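Local structure of aspartate aminotransferase (Plasmodium falciparum, 3K7Y) at residues S90-D95 / E236-F241. The protein probably catalyses the reversible transfer of an amino group from L-aspartate to 2-oxoglutarate, using pyridoxal 5'-phosphate as cofactor and working as a homodimer. Sequence-based numbering, arbitrary orientation.
Sequences SKYIED and EKNIAF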
ATOM      1  N   SER A  90     -28.170  -9.588   5.700  1.00103.19           N
ATOM      2  CA  SER A  90     -28.362  -8.164   5.613  1.00101.75           C
ATOM      3  C   SER A  90     -29.300  -7.822   4.466  1.00102.88           C
ATOM      4  O   SER A  90     -29.358  -8.543   3.472  1.00103.97           O
ATOM      5  CB  SER A  90     -27.001  -7.521   5.406  1.00 99.58           C
ATOM      6  OG  SER A  90     -27.092  -6.136   5.175  1.00 98.62           O
ATOM      7  N   LYS A  91     -30.054  -6.735   4.629  1.00102.69           N
ATOM      8  CA  LYS A  91     -30.813  -6.112   3.531  1.00103.08           C
ATOM      9  C   LYS A  91     -29.848  -5.579   2.452  1.00101.35           C
ATOM     10  O   LYS A  91     -30.182  -5.537   1.271  1.00101.96           O
ATOM     11  CB  LYS A  91     -31.666  -4.946   4.071  1.00103.15           C
ATOM     12  CG  LYS A  91     -32.897  -5.317   4.913  1.00104.82           C
ATOM     13  CD  LYS A  91     -34.147  -5.492   4.043  1.00106.98           C
ATOM     14  CE  LYS A  91     -35.429  -5.059   4.764  1.00108.00           C
ATOM     15  NZ  LYS A  91     -35.906  -6.037   5.776  1.00108.01           N
ATOM     16  N   TYR A  92     -28.652  -5.177   2.886  1.00 98.86           N
ATOM     17  CA  TYR A  92     -27.650  -4.540   2.043  1.00 96.92           C
ATOM     18  C   TYR A  92     -26.771  -5.521   1.274  1.00 96.57           C
ATOM     19  O   TYR A  92     -26.504  -5.310   0.098  1.00 96.64           O
ATOM     20  CB  TYR A  92     -26.745  -3.641   2.885  1.00 94.97           C
ATOM     21  CG  TYR A  92     -27.324  -2.306   3.320  1.00 95.22           C
ATOM     22  CD1 TYR A  92     -26.705  -1.561   4.333  1.00 94.55           C
ATOM     23  CD2 TYR A  92     -28.471  -1.774   2.726  1.00 96.67           C
ATOM     24  CE1 TYR A  92     -27.212  -0.324   4.739  1.00 93.96           C
ATOM     25  CE2 TYR A  92     -28.986  -0.534   3.125  1.00 96.46           C
ATOM     26  CZ  TYR A  92     -28.351   0.181   4.132  1.00 95.12           C
ATOM     27  OH  TYR A  92     -28.847   1.398   4.530  1.00 94.52           O
ATOM     28  N   ILE A  93     -26.310  -6.575   1.942  1.00 96.26           N
ATOM     29  CA  ILE A  93     -25.345  -7.516   1.362  1.00 95.84           C
ATOM     30  C   ILE A  93     -25.856  -8.259   0.121  1.00 97.75           C
ATOM     31  O   ILE A  93     -25.320  -8.076  -0.978  1.00 97.39           O
ATOM     32  CB  ILE A  93     -24.823  -8.535   2.402  1.00 95.69           C
ATOM     33  CG1 ILE A  93     -24.066  -7.816   3.518  1.00 93.76           C
ATOM     34  CG2 ILE A  93     -23.908  -9.552   1.741  1.00 95.78           C
ATOM     35  CD1 ILE A  93     -23.618  -8.711   4.659  1.00 93.49           C
ATOM     36  N   GLU A  94     -26.885  -9.088   0.285  1.00 99.76           N
ATOM     37  CA  GLU A  94     -27.358  -9.923  -0.828  1.00101.93           C
ATOM     38  C   GLU A  94     -28.119  -9.137  -1.916  1.00102.02           C
ATOM     39  O   GLU A  94     -28.408  -9.675  -2.985  1.00103.27           O
ATOM     40  CB  GLU A  94     -28.155 -11.149  -0.321  1.00104.61           C
ATOM     41  CG  GLU A  94     -29.692 -11.003  -0.236  1.00107.74           C
ATOM     42  CD  GLU A  94     -30.159 -10.092   0.898  1.00109.02           C
ATOM     43  OE1 GLU A  94     -29.697  -8.927   0.977  1.00107.59           O
ATOM     44  OE2 GLU A  94     -31.004 -10.547   1.705  1.00111.08           O
ATOM     45  N   ASP A  95     -28.431  -7.870  -1.635  1.00100.43           N
ATOM     46  CA  ASP A  95     -28.993  -6.955  -2.635  1.00100.35           C
ATOM     47  C   ASP A  95     -27.916  -6.157  -3.379  1.00 98.31           C
ATOM     48  O   ASP A  95     -28.225  -5.178  -4.085  1.00 98.15           O
ATOM     49  CB  ASP A  95     -29.988  -6.000  -1.985  1.00100.51           C
ATOM     50  CG  ASP A  95     -31.315  -6.658  -1.690  1.00103.07           C
ATOM     51  OD1 ASP A  95     -31.380  -7.907  -1.701  1.00104.60           O
ATOM     52  OD2 ASP A  95     -32.297  -5.927  -1.445  1.00103.92           O
ATOM     53  N   GLU A 236     -30.963  -1.175   9.366  1.00 90.84           N
ATOM     54  CA  GLU A 236     -32.409  -1.247   9.454  1.00 93.15           C
ATOM     55  C   GLU A 236     -32.935   0.177   9.329  1.00 92.85           C
ATOM     56  O   GLU A 236     -32.323   1.107   9.847  1.00 91.87           O
ATOM     57  CB  GLU A 236     -32.844  -1.872  10.771  1.00 94.10           C
ATOM     58  CG  GLU A 236     -34.331  -2.195  10.816  1.00 97.76           C
ATOM     59  CD  GLU A 236     -34.655  -3.322  11.775  1.00100.77           C
ATOM     60  OE1 GLU A 236     -33.970  -3.414  12.821  1.00100.87           O
ATOM     61  OE2 GLU A 236     -35.586  -4.115  11.483  1.00102.38           O
ATOM     62  N   LYS A 237     -34.063   0.348   8.642  1.00100.05           N
ATOM     63  CA  LYS A 237     -34.490   1.673   8.165  1.00 99.61           C
ATOM     64  C   LYS A 237     -33.298   2.347   7.480  1.00 96.12           C
ATOM     65  O   LYS A 237     -32.675   3.262   8.011  1.00 94.33           O
ATOM     66  CB  LYS A 237     -35.134   2.525   9.279  1.00100.90           C
ATOM     67  CG  LYS A 237     -36.697   2.445   9.317  1.00104.92           C
ATOM     68  CD  LYS A 237     -37.248   1.194  10.049  1.00107.03           C
ATOM     69  CE  LYS A 237     -38.635   0.754   9.537  1.00110.09           C
ATOM     70  NZ  LYS A 237     -39.728   1.749   9.740  1.00111.72           N
ATOM     71  N   ASN A 238     -33.019   1.854   6.280  1.00 94.96           N
ATOM     72  CA  ASN A 238     -31.745   2.034   5.616  1.00 92.01           C
ATOM     73  C   ASN A 238     -31.247   3.452   5.444  1.00 89.78           C
ATOM     74  O   ASN A 238     -31.890   4.272   4.799  1.00 90.93           O
ATOM     75  CB  ASN A 238     -31.717   1.283   4.275  1.00 92.85           C
ATOM     76  CG  ASN A 238     -32.895   1.607   3.386  1.00 95.11           C
ATOM     77  OD1 ASN A 238     -33.370   2.740   3.328  1.00 95.73           O
ATOM     78  ND2 ASN A 238     -33.364   0.603   2.669  1.00 97.34           N
ATOM     79  N   ILE A 239     -30.094   3.727   6.042  1.00 86.65           N
ATOM     80  CA  ILE A 239     -29.360   4.967   5.814  1.00 83.91           C
ATOM     81  C   ILE A 239     -28.050   4.571   5.132  1.00 81.17           C
ATOM     82  O   ILE A 239     -27.604   3.426   5.269  1.00 80.47           O
ATOM     83  CB  ILE A 239     -29.067   5.749   7.136  1.00 83.40           C
ATOM     84  CG1 ILE A 239     -30.225   5.632   8.138  1.00 84.81           C
ATOM     85  CG2 ILE A 239     -28.779   7.221   6.828  1.00 83.34           C
ATOM     86  CD1 ILE A 239     -29.940   6.223   9.513  1.00 83.37           C
ATOM     87  N   ALA A 240     -27.448   5.503   4.386  1.00 79.06           N
ATOM     88  CA  ALA A 240     -26.170   5.254   3.699  1.00 76.21           C
ATOM     89  C   ALA A 240     -24.962   5.800   4.484  1.00 73.61           C
ATOM     90  O   ALA A 240     -25.077   6.797   5.205  1.00 73.97           O
ATOM     91  CB  ALA A 240     -26.211   5.827   2.299  1.00 76.47           C
ATOM     92  N   PHE A 241     -23.811   5.143   4.356  1.00 70.87           N
ATOM     93  CA  PHE A 241     -22.627   5.530   5.125  1.00 68.07           C
ATOM     94  C   PHE A 241     -21.374   4.816   4.619  1.00 66.29           C
ATOM     95  O   PHE A 241     -21.402   4.184   3.564  1.00 66.74           O
ATOM     96  CB  PHE A 241     -22.853   5.227   6.611  1.00 68.15           C
ATOM     97  CG  PHE A 241     -23.310   3.819   6.876  1.00 68.13           C
ATOM     98  CD1 PHE A 241     -24.626   3.555   7.193  1.00 68.96           C
ATOM     99  CD2 PHE A 241     -22.414   2.756   6.805  1.00 67.15           C
ATOM    100  CE1 PHE A 241     -25.045   2.262   7.433  1.00 69.97           C
ATOM    101  CE2 PHE A 241     -22.824   1.465   7.038  1.00 67.09           C
ATOM    102  CZ  PHE A 241     -24.138   1.216   7.350  1.00 69.37           C
TER
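Y92 reaches from the loop 90-95 to the backbone of 236-241 and places its phenol between N238, I239 and F241. Its hydroxyl donates a hydrogen bond to the main-chain carbonyl of I239, with Y92 OH modelled 2.5 Å from I239 O, although the position of the hydroxyl is uncertain. The I239 oxygen lies near the plane of the tyrosine ring, at the hydroxyl end, 3.5 Å from Y92 CZ. With CG anti to its own carbonyl carbon (chi1 -76°), the tyrosine turns its ring toward the opposing loop. N238 comes to the ring obliquely through its CB, 3.5 Å from Y92 CE2, and its amide plane is tilted only 14° from that of the ring. On the CE1 side the partner is F241, whose CE1 lies 4.3 Å from Y92 CE1 close to the plane of the tyrosine ring, an apolar edge contact. I239 takes part mainly through its carbonyl; its CB points away from Y92, and the side chain packs on F234 of helix 229-235. At the base of the tyrosine, S90 OG accepts from Y92 N at 2.9 Å, forming an ST turn, although the position of this hydroxyl is less sure. Y92 N also bonds to E235 OE2, tying this loop to the last residue of helix 229-235 as well. The two loops, which follow helices 75-86 and 229-235, enter strands 98-104 and 241-246 of the central mixed sheet in the large, PLP-binding domain of this fold type I aminotransferase, away from the cofactor site. V264 of strand 258-264, which separates those two strands, touches both Y92 and F241; I98, starting strand 98-104, also packs on Y92, and F212 of strand 209-214, the other neighbour of 241-246, meets F241 edge-to-face.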